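Local atomic coordinates of mandelate racemase/muconate lactonizing enzyme-like protein (Roseovarius sp. TM1035, PDB entry 3RCY), a protein that has no established substrate but, as a magnesium-binding member of the enolase superfamily, probably abstracts a proton next to a substrate carboxylate. Residues Asn67-Glu72 with Lys108-Pro113; Tyr131-Pro136 with Glu336-Pro341; Met300-Asn305 with Ser328-Leu333; Ala314-Trp319 with Ala345-Ser350. All coordinates share one frame; numbering follows the deposited sequence.

Contact 1 comes first along the chain and lies in the N-terminal domain family region, between helices 71-80 and 89-110. The other three belong to the barrel-forming part, where their segments interleave: contact 3 is nested within the loop closed by contact 2, and contact 4 crosses both. Contacts 2 and 4 have centres about 14 Å apart and touch, with Trp319 NE1 3.2 Å from Ser337 OG, so the closing strand of the barrel touches the first turn of helix 316-327. Contact 3 lies farther off, its centre about 27 Å from that of contact 2. Contacts 1 and 3 (centres about 24 Å apart) both touch the second subunit, tying both domains into the assembly.

Contact 1. Residues Asn67-Glu72 with Lys108-Pro113; sequences NPENIE and KARGRP. With GOL (glycerol), chain B.
A single salt bridge, Glu69 to Arg110, joins the turn leading into helix 71-80 with the last turn of helix 89-110, at the edge of the N-terminal domain where a second subunit comes close. Arg110 NH2 donates to Glu69 OE2 over 2.9 Å with a nearly straight N-H...O angle of 166°. The oxygen lies near the guanidinium plane, but the donor reaches it on its anti side and somewhat out of the carboxylate plane; the two flat groups are turned 54° apart. Arg110 gets there through a bend at chi2 (-101°), beyond which its chain meets the extended Glu69 chain at about a right angle. A water closes a second path, donating to Glu69 OE2 (3.1 Å) and accepting from Arg110 NH1 (2.9 Å). A glycerol, probably from the crystallisation liquor, lies along the NE and NH2 edge: Arg110 NE donates to its O3 at 2.8 Å and Arg110 NH2, shared with Glu69, to its O2 at 2.6 Å, while its O1 donates to Glu69 O at 2.7 Å. An Asx turn, Glu69 N to Asn67 OD1 (3.0 Å), fixes the Glu69 backbone inside a type I turn. The strongest partner of Glu69 is Arg112 of the second subunit, a salt bridge to the same OE2; two cations on one oxygen would probably favour its charged form. In the same chain, Glu69 rests on Leu106 and Ile71 packs on Cys102 and Trp103, which seats the start of helix 71-80 against helix 89-110; past the Schellman motif at Gly111, the backbone of Arg112 is hydrogen-bonded to Gly365.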
loop_
_atom_site.group_PDB
_atom_site.type_symbol
_atom_site.label_atom_id
_atom_site.label_comp_id
_atom_site.label_asym_id
_atom_site.label_seq_id
_atom_site.Cartn_x
_atom_site.Cartn_y
_atom_site.Cartn_z
ATOM N N ASN A 67 -35.039 15.910 26.548
ATOM C CA ASN A 67 -35.661 14.590 26.506
ATOM C C ASN A 67 -34.566 13.511 26.487
ATOM O O ASN A 67 -33.703 13.531 25.616
ATOM C CB ASN A 67 -36.535 14.500 25.252
ATOM C CG ASN A 67 -37.383 13.235 25.193
ATOM O OD1 ASN A 67 -37.056 12.203 25.772
ATOM N ND2 ASN A 67 -38.487 13.320 24.470
ATOM N N PRO A 68 -34.586 12.578 27.460
ATOM C CA PRO A 68 -33.541 11.551 27.522
ATOM C C PRO A 68 -33.496 10.611 26.306
ATOM O O PRO A 68 -32.494 9.924 26.114
ATOM C CB PRO A 68 -33.881 10.771 28.801
ATOM C CG PRO A 68 -35.330 11.073 29.060
ATOM C CD PRO A 68 -35.517 12.477 28.597
ATOM N N GLU A 69 -34.561 10.591 25.496
ATOM C CA GLU A 69 -34.550 9.873 24.213
ATOM C C GLU A 69 -33.467 10.400 23.265
ATOM O O GLU A 69 -32.981 9.668 22.398
ATOM C CB GLU A 69 -35.905 10.000 23.502
ATOM C CG GLU A 69 -37.041 9.196 24.112
ATOM C CD GLU A 69 -38.377 9.458 23.423
ATOM O OE1 GLU A 69 -38.513 10.508 22.752
ATOM O OE2 GLU A 69 -39.294 8.613 23.556
ATOM N N ASN A 70 -33.090 11.668 23.424
ATOM C CA ASN A 70 -32.246 12.332 22.427
ATOM C C ASN A 70 -30.758 12.099 22.650
ATOM O O ASN A 70 -29.983 13.036 22.871
ATOM C CB ASN A 70 -32.604 13.816 22.311
ATOM C CG ASN A 70 -34.008 14.026 21.753
ATOM O OD1 ASN A 70 -34.539 13.163 21.058
ATOM N ND2 ASN A 70 -34.614 15.165 22.068
ATOM N N ILE A 71 -30.388 10.823 22.587
ATOM C CA ILE A 71 -29.039 10.341 22.898
ATOM C C ILE A 71 -28.019 10.742 21.820
ATOM O O ILE A 71 -26.878 11.102 22.144
ATOM C CB ILE A 71 -29.054 8.789 23.100
ATOM C CG1 ILE A 71 -30.009 8.389 24.241
ATOM C CG2 ILE A 71 -27.650 8.223 23.328
ATOM C CD1 ILE A 71 -29.487 8.635 25.642
ATOM N N GLU A 72 -28.425 10.681 20.549
ATOM C CA GLU A 72 -27.562 11.099 19.444
ATOM C C GLU A 72 -27.219 12.578 19.587
ATOM O O GLU A 72 -26.059 12.978 19.462
ATOM C CB GLU A 72 -28.240 10.877 18.077
ATOM C CG GLU A 72 -28.481 9.434 17.684
ATOM C CD GLU A 72 -27.337 8.816 16.873
ATOM O OE1 GLU A 72 -26.323 9.501 16.594
ATOM O OE2 GLU A 72 -27.458 7.628 16.522
ATOM N N LYS A 108 -36.869 2.373 32.436
ATOM C CA LYS A 108 -37.949 2.549 33.414
ATOM C C LYS A 108 -39.193 3.169 32.782
ATOM O O LYS A 108 -40.309 2.702 33.021
ATOM C CB LYS A 108 -37.481 3.362 34.638
ATOM C CG LYS A 108 -36.420 2.640 35.460
ATOM C CD LYS A 108 -36.017 3.399 36.711
ATOM C CE LYS A 108 -34.812 2.730 37.367
ATOM N NZ LYS A 108 -34.320 3.500 38.560
ATOM N N ALA A 109 -38.998 4.210 31.971
ATOM C CA ALA A 109 -40.110 4.870 31.286
ATOM C C ALA A 109 -40.820 3.942 30.290
ATOM O O ALA A 109 -42.043 3.994 30.140
ATOM C CB ALA A 109 -39.635 6.146 30.595
ATOM N N ARG A 110 -40.039 3.090 29.630
ATOM C CA ARG A 110 -40.555 2.121 28.659
ATOM C C ARG A 110 -41.114 0.855 29.315
ATOM O O ARG A 110 -41.808 0.078 28.660
ATOM C CB ARG A 110 -39.445 1.697 27.702
ATOM C CG ARG A 110 -38.806 2.822 26.930
ATOM C CD ARG A 110 -39.323 2.899 25.524
ATOM N NE ARG A 110 -38.555 3.867 24.740
ATOM C CZ ARG A 110 -38.886 5.145 24.608
ATOM N NH1 ARG A 110 -39.979 5.617 25.200
ATOM N NH2 ARG A 110 -38.123 5.952 23.878
ATOM N N GLY A 111 -40.779 0.641 30.585
ATOM C CA GLY A 111 -41.123 -0.605 31.290
ATOM C C GLY A 111 -40.372 -1.823 30.750
ATOM O O GLY A 111 -40.891 -2.941 30.792
ATOM N N ARG A 112 -39.159 -1.605 30.238
ATOM C CA ARG A 112 -38.339 -2.676 29.641
ATOM C C ARG A 112 -36.887 -2.606 30.115
ATOM O O ARG A 112 -36.396 -1.522 30.451
ATOM C CB ARG A 112 -38.371 -2.603 28.099
ATOM C CG ARG A 112 -39.773 -2.750 27.455
ATOM C CD ARG A 112 -40.393 -4.164 27.612
ATOM N NE ARG A 112 -39.600 -5.216 26.955
ATOM C CZ ARG A 112 -39.224 -6.357 27.534
ATOM N NH1 ARG A 112 -39.576 -6.637 28.790
ATOM N NH2 ARG A 112 -38.507 -7.237 26.850
ATOM N N PRO A 113 -36.184 -3.753 30.121
ATOM C CA PRO A 113 -34.742 -3.696 30.365
ATOM C C PRO A 113 -34.042 -2.935 29.249
ATOM O O PRO A 113 -34.550 -2.881 28.122
ATOM C CB PRO A 113 -34.310 -5.164 30.356
ATOM C CG PRO A 113 -35.446 -5.925 29.788
ATOM C CD PRO A 113 -36.683 -5.133 29.965
HETATM C C1 GOL B . -33.356 6.015 22.818
HETATM O O1 GOL B . -33.329 7.064 21.875
HETATM C C2 GOL B . -34.662 5.245 22.650
HETATM O O2 GOL B . -35.744 6.141 22.812
HETATM C C3 GOL B . -34.768 4.123 23.677
HETATM O O3 GOL B . -36.011 3.465 23.548
HETATM O O HOH W 1 -40.710 8.219 26.244
#

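Contact 2. Residues Tyr131-Pro136 with Glu336-Pro341; sequences YLYPLP and ESIETP
Tyr131 meets Glu336 through one corner of its ring: CE1 lies 3.8 Å from Glu336 OE2, the ring and carboxylate planes 51° apart. Glu336 reaches out with CG opposite the backbone N (chi1 -166°) and an extended chain. Its carboxylate is held from outside the pair, OE1 by Leu312 N and OE2 by a salt bridge to Lys166, whose charge also makes a cation-pi contact with Tyr131. The Tyr131 side chain is about 4 Å from the bound magnesium ion, so this end of the contact borders the metal site. The backbone of Tyr131 turns to a water, which accepts from Tyr131 N (3.0 Å), donates to Ser337 O (2.7 Å) and is hydrogen-bonded to Tyr133 OH (2.9 Å), stitching the two segments without a direct bond. Two residues on, Tyr133 carries Tyr131 CB over one ring face, 3.5 Å above the plane and offset toward the rim, and sets its OH against Ile338, 3.8 Å from CG1. Trp19 stacks with the Tyr133 ring. Strands 126-131 and 335-336 run parallel as neighbours in the sheet, as expected where the first and last strands close an enolase-type barrel, and strand 164-167 flanks 126-131.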
loop_
_atom_site.group_PDB
_atom_site.type_symbol
_atom_site.label_atom_id
_atom_site.label_comp_id
_atom_site.label_asym_id
_atom_site.label_seq_id
_atom_site.Cartn_x
_atom_site.Cartn_y
_atom_site.Cartn_z
ATOM N N TYR A 131 -10.049 -11.039 36.739
ATOM C CA TYR A 131 -8.645 -11.067 37.136
ATOM C C TYR A 131 -8.446 -12.172 38.165
ATOM O O TYR A 131 -9.385 -12.550 38.870
ATOM C CB TYR A 131 -8.244 -9.763 37.822
ATOM C CG TYR A 131 -7.617 -8.700 36.959
ATOM C CD1 TYR A 131 -8.225 -7.445 36.836
ATOM C CD2 TYR A 131 -6.410 -8.923 36.295
ATOM C CE1 TYR A 131 -7.662 -6.439 36.066
ATOM C CE2 TYR A 131 -5.827 -7.917 35.513
ATOM C CZ TYR A 131 -6.467 -6.674 35.406
ATOM O OH TYR A 131 -5.931 -5.657 34.638
ATOM N N LEU A 132 -7.212 -12.658 38.263
ATOM C CA LEU A 132 -6.801 -13.495 39.383
ATOM C C LEU A 132 -6.467 -12.616 40.588
ATOM O O LEU A 132 -5.512 -11.838 40.557
ATOM C CB LEU A 132 -5.599 -14.360 39.005
ATOM C CG LEU A 132 -5.851 -15.323 37.842
ATOM C CD1 LEU A 132 -4.581 -16.067 37.456
ATOM C CD2 LEU A 132 -6.971 -16.289 38.217
ATOM N N TYR A 133 -7.276 -12.733 41.640
ATOM C CA TYR A 133 -7.070 -11.957 42.872
ATOM C C TYR A 133 -6.517 -12.871 43.963
ATOM O O TYR A 133 -6.732 -14.091 43.906
ATOM C CB TYR A 133 -8.386 -11.325 43.337
ATOM C CG TYR A 133 -8.934 -10.276 42.393
ATOM C CD1 TYR A 133 -8.361 -9.005 42.334
ATOM C CD2 TYR A 133 -10.020 -10.555 41.554
ATOM C CE1 TYR A 133 -8.853 -8.029 41.469
ATOM C CE2 TYR A 133 -10.527 -9.583 40.683
ATOM C CZ TYR A 133 -9.930 -8.323 40.648
ATOM O OH TYR A 133 -10.402 -7.348 39.805
ATOM N N PRO A 134 -5.805 -12.293 44.957
ATOM C CA PRO A 134 -5.289 -13.109 46.056
ATOM C C PRO A 134 -6.415 -13.850 46.765
ATOM O O PRO A 134 -7.492 -13.285 46.994
ATOM C CB PRO A 134 -4.659 -12.080 47.010
ATOM C CG PRO A 134 -4.420 -10.871 46.189
ATOM C CD PRO A 134 -5.468 -10.865 45.120
ATOM N N LEU A 135 -6.174 -15.119 47.065
ATOM C CA LEU A 135 -7.027 -15.893 47.954
ATOM C C LEU A 135 -6.744 -15.472 49.403
ATOM O O LEU A 135 -5.756 -14.781 49.655
ATOM C CB LEU A 135 -6.782 -17.395 47.735
ATOM C CG LEU A 135 -7.235 -17.942 46.368
ATOM C CD1 LEU A 135 -6.911 -19.429 46.237
ATOM C CD2 LEU A 135 -8.729 -17.691 46.126
ATOM N N PRO A 136 -7.606 -15.867 50.361
ATOM C CA PRO A 136 -7.449 -15.371 51.749
ATOM C C PRO A 136 -6.115 -15.686 52.443
ATOM O O PRO A 136 -5.708 -14.948 53.340
ATOM C CB PRO A 136 -8.607 -16.040 52.490
ATOM C CG PRO A 136 -9.641 -16.246 51.433
ATOM C CD PRO A 136 -8.861 -16.625 50.203
ATOM N N GLU A 336 -15.744 -8.624 31.492
ATOM C CA GLU A 336 -14.922 -8.494 32.698
ATOM C C GLU A 336 -15.833 -8.273 33.905
ATOM O O GLU A 336 -16.789 -7.515 33.821
ATOM C CB GLU A 336 -13.958 -7.310 32.533
ATOM C CG GLU A 336 -12.823 -7.243 33.548
ATOM C CD GLU A 336 -11.680 -6.324 33.098
ATOM O OE1 GLU A 336 -11.885 -5.494 32.183
ATOM O OE2 GLU A 336 -10.566 -6.435 33.664
ATOM N N SER A 337 -15.523 -8.939 35.016
ATOM C CA SER A 337 -16.332 -8.864 36.227
ATOM C C SER A 337 -15.458 -8.846 37.482
ATOM O O SER A 337 -14.336 -9.371 37.491
ATOM C CB SER A 337 -17.326 -10.035 36.285
ATOM O OG SER A 337 -18.074 -10.136 35.075
ATOM N N ILE A 338 -15.976 -8.223 38.536
ATOM C CA ILE A 338 -15.272 -8.134 39.811
ATOM C C ILE A 338 -16.237 -8.554 40.915
ATOM O O ILE A 338 -17.290 -7.925 41.117
ATOM C CB ILE A 338 -14.728 -6.702 40.096
ATOM C CG1 ILE A 338 -13.892 -6.182 38.915
ATOM C CG2 ILE A 338 -13.903 -6.696 41.405
ATOM C CD1 ILE A 338 -13.433 -4.720 39.051
ATOM N N GLU A 339 -15.887 -9.629 41.612
ATOM C CA GLU A 339 -16.737 -10.153 42.671
ATOM C C GLU A 339 -16.221 -9.716 44.039
ATOM O O GLU A 339 -15.227 -10.252 44.525
ATOM C CB GLU A 339 -16.796 -11.680 42.584
ATOM C CG GLU A 339 -17.987 -12.313 43.282
ATOM C CD GLU A 339 -17.819 -13.817 43.496
ATOM O OE1 GLU A 339 -16.894 -14.414 42.891
ATOM O OE2 GLU A 339 -18.610 -14.399 44.277
ATOM N N THR A 340 -16.888 -8.736 44.646
ATOM C CA THR A 340 -16.574 -8.314 46.017
ATOM C C THR A 340 -17.873 -8.068 46.766
ATOM O O THR A 340 -18.901 -7.794 46.134
ATOM C CB THR A 340 -15.690 -7.022 46.095
ATOM O OG1 THR A 340 -16.472 -5.870 45.758
ATOM C CG2 THR A 340 -14.461 -7.113 45.188
ATOM N N PRO A 341 -17.844 -8.166 48.114
ATOM C CA PRO A 341 -19.050 -7.853 48.879
ATOM C C PRO A 341 -19.593 -6.451 48.571
ATOM O O PRO A 341 -20.805 -6.274 48.473
ATOM C CB PRO A 341 -18.582 -7.963 50.342
ATOM C CG PRO A 341 -17.430 -8.915 50.286
ATOM C CD PRO A 341 -16.739 -8.603 48.989
HETATM O O HOH W 2 -11.729 -8.732 37.598
#

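Contact 3. Residues Met300-Asn305 with Ser328-Leu333; sequences MAEVYN and SIPNIL
The side chains of Glu302 and Asn331 cross at about a right angle where helix 290-302 ends in a Schellman motif, within the barrel-type domain of the enolase superfamily. Glu302 CG lies 3.5 Å from Asn331 CG, with carboxylate and amide planes 45° from each other. Asn331 ND2 also presses on Ala301 CB at 3.4 Å. Glu302 OE1 comes to 3.6 Å from Pro330 CG, the carboxylate lying across the end of the proline ring. No direct hydrogen bond joins the two segments: Asn331 ND2 is close to Glu302 N, but both are donors. The amide is instead positioned by outside acceptors, with ND2 donating to Ala298 O in the helix and to Ala306 O just beyond it. A chi1 of 58°, which puts Asn331 CG between its backbone N and carbonyl carbon, turns the amide into the helix end. Asn305 N bonds to Glu302 O at 3.0 Å, closing a type I turn, and the positive phi of Asn305, the C-prime residue, brings Ala306 N back to Ala301 O. Farther out, Lys296 of the second subunit forms a salt bridge with Glu302 OE2, and the backbone of Asn331 bonds to Met308. One water links the polar ends, donating to Glu302 OE2 at 2.7 Å and to Asn331 OD1 at 2.9 Å.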
loop_
_atom_site.group_PDB
_atom_site.type_symbol
_atom_site.label_atom_id
_atom_site.label_comp_id
_atom_site.label_asym_id
_atom_site.label_seq_id
_atom_site.Cartn_x
_atom_site.Cartn_y
_atom_site.Cartn_z
ATOM N N MET A 300 -19.280 -1.673 13.992
ATOM C CA MET A 300 -17.997 -1.572 13.291
ATOM C C MET A 300 -17.152 -2.835 13.467
ATOM O O MET A 300 -16.613 -3.373 12.490
ATOM C CB MET A 300 -17.226 -0.338 13.762
ATOM C CG MET A 300 -17.873 0.943 13.303
ATOM S SD MET A 300 -17.353 2.361 14.263
ATOM C CE MET A 300 -18.743 3.442 13.923
ATOM N N ALA A 301 -17.050 -3.320 14.703
ATOM C CA ALA A 301 -16.345 -4.580 14.955
ATOM C C ALA A 301 -16.917 -5.755 14.146
ATOM O O ALA A 301 -16.157 -6.607 13.660
ATOM C CB ALA A 301 -16.333 -4.898 16.445
ATOM N N GLU A 302 -18.244 -5.796 13.998
ATOM C CA GLU A 302 -18.896 -6.831 13.187
ATOM C C GLU A 302 -18.327 -6.931 11.780
ATOM O O GLU A 302 -18.074 -8.039 11.302
ATOM C CB GLU A 302 -20.409 -6.625 13.092
ATOM C CG GLU A 302 -21.200 -6.953 14.348
ATOM C CD GLU A 302 -22.687 -7.027 14.048
ATOM O OE1 GLU A 302 -23.104 -7.997 13.379
ATOM O OE2 GLU A 302 -23.435 -6.114 14.454
ATOM N N VAL A 303 -18.127 -5.789 11.115
ATOM C CA VAL A 303 -17.633 -5.796 9.728
ATOM C C VAL A 303 -16.117 -6.001 9.608
ATOM O O VAL A 303 -15.562 -5.985 8.503
ATOM C CB VAL A 303 -18.096 -4.566 8.904
ATOM C CG1 VAL A 303 -19.624 -4.531 8.840
ATOM C CG2 VAL A 303 -17.537 -3.258 9.469
ATOM N N TYR A 304 -15.464 -6.195 10.750
ATOM C CA TYR A 304 -14.072 -6.645 10.787
ATOM C C TYR A 304 -13.974 -8.060 11.345
ATOM O O TYR A 304 -12.875 -8.546 11.576
ATOM C CB TYR A 304 -13.199 -5.684 11.611
ATOM C CG TYR A 304 -12.882 -4.415 10.861
ATOM C CD1 TYR A 304 -13.784 -3.359 10.847
ATOM C CD2 TYR A 304 -11.706 -4.296 10.115
ATOM C CE1 TYR A 304 -13.523 -2.195 10.126
ATOM C CE2 TYR A 304 -11.428 -3.131 9.389
ATOM C CZ TYR A 304 -12.342 -2.086 9.400
ATOM O OH TYR A 304 -12.090 -0.922 8.703
ATOM N N ASN A 305 -15.125 -8.712 11.545
ATOM C CA ASN A 305 -15.191 -10.045 12.175
ATOM C C ASN A 305 -14.442 -10.020 13.511
ATOM O O ASN A 305 -13.657 -10.929 13.848
ATOM C CB ASN A 305 -14.651 -11.130 11.228
ATOM C CG ASN A 305 -15.019 -12.550 11.671
ATOM O OD1 ASN A 305 -15.984 -12.759 12.415
ATOM N ND2 ASN A 305 -14.243 -13.524 11.217
ATOM N N SER A 328 -27.163 -7.496 23.984
ATOM C CA SER A 328 -27.799 -7.025 22.747
ATOM C C SER A 328 -26.947 -7.150 21.483
ATOM O O SER A 328 -27.428 -6.844 20.385
ATOM C CB SER A 328 -28.218 -5.561 22.913
ATOM O OG SER A 328 -27.081 -4.705 22.839
ATOM N N ILE A 329 -25.692 -7.579 21.616
ATOM C CA ILE A 329 -24.806 -7.657 20.446
ATOM C C ILE A 329 -24.477 -9.095 20.039
ATOM O O ILE A 329 -24.282 -9.957 20.896
ATOM C CB ILE A 329 -23.508 -6.830 20.637
ATOM C CG1 ILE A 329 -22.666 -7.395 21.795
ATOM C CG2 ILE A 329 -23.855 -5.325 20.831
ATOM C CD1 ILE A 329 -21.258 -6.832 21.880
ATOM N N PRO A 330 -24.430 -9.363 18.723
ATOM C CA PRO A 330 -24.081 -10.714 18.297
ATOM C C PRO A 330 -22.595 -11.014 18.466
ATOM O O PRO A 330 -22.225 -12.170 18.647
ATOM C CB PRO A 330 -24.490 -10.740 16.811
ATOM C CG PRO A 330 -24.473 -9.328 16.377
ATOM C CD PRO A 330 -24.838 -8.503 17.590
ATOM N N ASN A 331 -21.760 -9.976 18.463
ATOM C CA ASN A 331 -20.305 -10.154 18.536
ATOM C C ASN A 331 -19.703 -9.913 19.931
ATOM O O ASN A 331 -18.681 -9.235 20.077
ATOM C CB ASN A 331 -19.589 -9.321 17.445
ATOM C CG ASN A 331 -19.902 -7.820 17.533
ATOM O OD1 ASN A 331 -20.978 -7.420 17.955
ATOM N ND2 ASN A 331 -18.963 -6.998 17.100
ATOM N N ILE A 332 -20.347 -10.461 20.952
ATOM C CA ILE A 332 -19.814 -10.422 22.323
ATOM C C ILE A 332 -18.814 -11.554 22.506
ATOM O O ILE A 332 -19.087 -12.694 22.118
ATOM C CB ILE A 332 -20.943 -10.539 23.407
ATOM C CG1 ILE A 332 -20.373 -10.405 24.830
ATOM C CG2 ILE A 332 -21.687 -11.875 23.299
ATOM C CD1 ILE A 332 -19.690 -9.071 25.122
ATOM N N LEU A 333 -17.661 -11.248 23.101
ATOM C CA LEU A 333 -16.719 -12.292 23.515
ATOM C C LEU A 333 -16.962 -12.660 24.982
ATOM O O LEU A 333 -17.362 -13.780 25.284
ATOM C CB LEU A 333 -15.262 -11.851 23.294
ATOM C CG LEU A 333 -14.124 -12.764 23.788
ATOM C CD1 LEU A 333 -14.240 -14.230 23.289
ATOM C CD2 LEU A 333 -12.806 -12.161 23.367
HETATM O O HOH W 3 -22.936 -5.452 16.975
#

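Contact 4. Residues Ala314-Trp319 with Ala345-Ser350; sequences AGPVEW and ALIKGS
With chi1 at 61°, Ile347 has CG1 between its backbone N and carbonyl carbon and CG2 beside the N, which turns both branches onto Pro316; Leu346, its CG swung opposite the backbone N (chi1 -170°), approaches the same ring from the neighbouring position. The pairing is apolar and joins the first turn of helix 316-327, in the enolase-type barrel domain, to the Schellman motif that ends helix 341-346. Ile347 CG2 lies 3.8 Å from Pro316 CG, and its CD1 is 3.9 Å from Pro316 CB, as the two side chains slide past each other in opposite directions. Leu346 instead crosses the ring at about a right angle, its CD2 3.8 Å from Pro316 CD. Val317 adds a looser touch, CG2 to Ile347 CG2 at 4.4 Å. Pro316 follows the N-cap residue Gly315 and so begins the helix; the N-cap amide Gly315 N and the early helix amide Glu318 N bond to the Glu40 carboxylate of strand 36-41. Trp24 of strand 24-31 packs on both Pro316 and Leu346, bringing the N-terminal sheet against this junction. After Ile347 the chain reverses through a type I' turn, with Lys348 and Gly349 at positive phi. That turn is closed at one acceptor, Ile347 O, which receives Ser350 N at 3.1 Å and Ser350 OG at 2.6 Å, the hydroxyl almost in line with the carbonyl at a C=O...OG angle of 169°.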
loop_
_atom_site.group_PDB
_atom_site.type_symbol
_atom_site.label_atom_id
_atom_site.label_comp_id
_atom_site.label_asym_id
_atom_site.label_seq_id
_atom_site.Cartn_x
_atom_site.Cartn_y
_atom_site.Cartn_z
ATOM N N ALA A 314 -14.028 -0.914 37.833
ATOM C CA ALA A 314 -14.862 0.139 38.380
ATOM C C ALA A 314 -16.042 -0.521 39.089
ATOM O O ALA A 314 -15.999 -1.717 39.389
ATOM C CB ALA A 314 -15.336 1.062 37.262
ATOM N N GLY A 315 -17.096 0.247 39.347
ATOM C CA GLY A 315 -18.217 -0.244 40.146
ATOM C C GLY A 315 -19.258 -1.034 39.372
ATOM O O GLY A 315 -19.143 -1.208 38.150
ATOM N N PRO A 316 -20.283 -1.525 40.089
ATOM C CA PRO A 316 -21.311 -2.406 39.539
ATOM C C PRO A 316 -22.328 -1.688 38.647
ATOM O O PRO A 316 -23.099 -2.346 37.946
ATOM C CB PRO A 316 -22.003 -2.943 40.794
ATOM C CG PRO A 316 -21.818 -1.849 41.811
ATOM C CD PRO A 316 -20.449 -1.323 41.542
ATOM N N VAL A 317 -22.348 -0.359 38.696
ATOM C CA VAL A 317 -23.246 0.423 37.845
ATOM C C VAL A 317 -22.720 0.420 36.412
ATOM O O VAL A 317 -23.465 0.129 35.476
ATOM C CB VAL A 317 -23.450 1.883 38.364
ATOM C CG1 VAL A 317 -24.234 2.714 37.350
ATOM C CG2 VAL A 317 -24.182 1.878 39.708
ATOM N N GLU A 318 -21.434 0.723 36.236
ATOM C CA GLU A 318 -20.841 0.592 34.909
ATOM C C GLU A 318 -20.948 -0.854 34.420
ATOM O O GLU A 318 -21.192 -1.099 33.245
ATOM C CB GLU A 318 -19.383 1.052 34.877
ATOM C CG GLU A 318 -18.893 1.236 33.445
ATOM C CD GLU A 318 -17.386 1.259 33.314
ATOM O OE1 GLU A 318 -16.705 0.393 33.916
ATOM O OE2 GLU A 318 -16.884 2.129 32.578
ATOM N N TRP A 319 -20.792 -1.808 35.336
ATOM C CA TRP A 319 -20.909 -3.219 34.982
ATOM C C TRP A 319 -22.310 -3.574 34.482
ATOM O O TRP A 319 -22.447 -4.370 33.563
ATOM C CB TRP A 319 -20.527 -4.102 36.165
ATOM C CG TRP A 319 -20.470 -5.556 35.838
ATOM C CD1 TRP A 319 -19.668 -6.168 34.905
ATOM C CD2 TRP A 319 -21.238 -6.595 36.445
ATOM N NE1 TRP A 319 -19.897 -7.522 34.899
ATOM C CE2 TRP A 319 -20.851 -7.814 35.836
ATOM C CE3 TRP A 319 -22.220 -6.618 37.446
ATOM C CZ2 TRP A 319 -21.410 -9.042 36.200
ATOM C CZ3 TRP A 319 -22.780 -7.844 37.802
ATOM C CH2 TRP A 319 -22.370 -9.035 37.184
ATOM N N ALA A 345 -23.261 -5.524 47.189
ATOM C CA ALA A 345 -24.136 -4.758 48.077
ATOM C C ALA A 345 -24.593 -3.428 47.473
ATOM O O ALA A 345 -25.728 -2.992 47.701
ATOM C CB ALA A 345 -23.460 -4.533 49.440
ATOM N N LEU A 346 -23.715 -2.787 46.702
ATOM C CA LEU A 346 -24.029 -1.488 46.090
ATOM C C LEU A 346 -25.212 -1.555 45.117
ATOM O O LEU A 346 -25.968 -0.591 44.988
ATOM C CB LEU A 346 -22.799 -0.900 45.394
ATOM C CG LEU A 346 -22.886 0.548 44.903
ATOM C CD1 LEU A 346 -23.340 1.516 46.015
ATOM C CD2 LEU A 346 -21.547 0.987 44.310
ATOM N N ILE A 347 -25.372 -2.685 44.433
ATOM C CA ILE A 347 -26.563 -2.883 43.605
ATOM C C ILE A 347 -27.523 -3.937 44.171
ATOM O O ILE A 347 -28.375 -4.462 43.447
ATOM C CB ILE A 347 -26.226 -3.159 42.114
ATOM C CG1 ILE A 347 -25.380 -4.438 41.955
ATOM C CG2 ILE A 347 -25.576 -1.907 41.480
ATOM C CD1 ILE A 347 -25.320 -4.974 40.507
ATOM N N LYS A 348 -27.386 -4.215 45.467
ATOM C CA LYS A 348 -28.256 -5.145 46.204
ATOM C C LYS A 348 -28.418 -6.510 45.515
ATOM O O LYS A 348 -29.516 -7.058 45.445
ATOM C CB LYS A 348 -29.624 -4.501 46.509
ATOM C CG LYS A 348 -29.534 -3.157 47.235
ATOM C CD LYS A 348 -30.884 -2.674 47.752
ATOM C CE LYS A 348 -30.744 -1.315 48.445
ATOM N NZ LYS A 348 -32.057 -0.759 48.894
ATOM N N GLY A 349 -27.310 -7.049 45.008
ATOM C CA GLY A 349 -27.308 -8.361 44.348
ATOM C C GLY A 349 -28.171 -8.490 43.103
ATOM O O GLY A 349 -28.553 -9.603 42.728
ATOM N N SER A 350 -28.450 -7.358 42.457
ATOM C CA SER A 350 -29.395 -7.268 41.338
ATOM C C SER A 350 -28.954 -8.057 40.110
ATOM O O SER A 350 -29.789 -8.619 39.409
ATOM C CB SER A 350 -29.605 -5.802 40.932
ATOM O OG SER A 350 -30.379 -5.120 41.896
#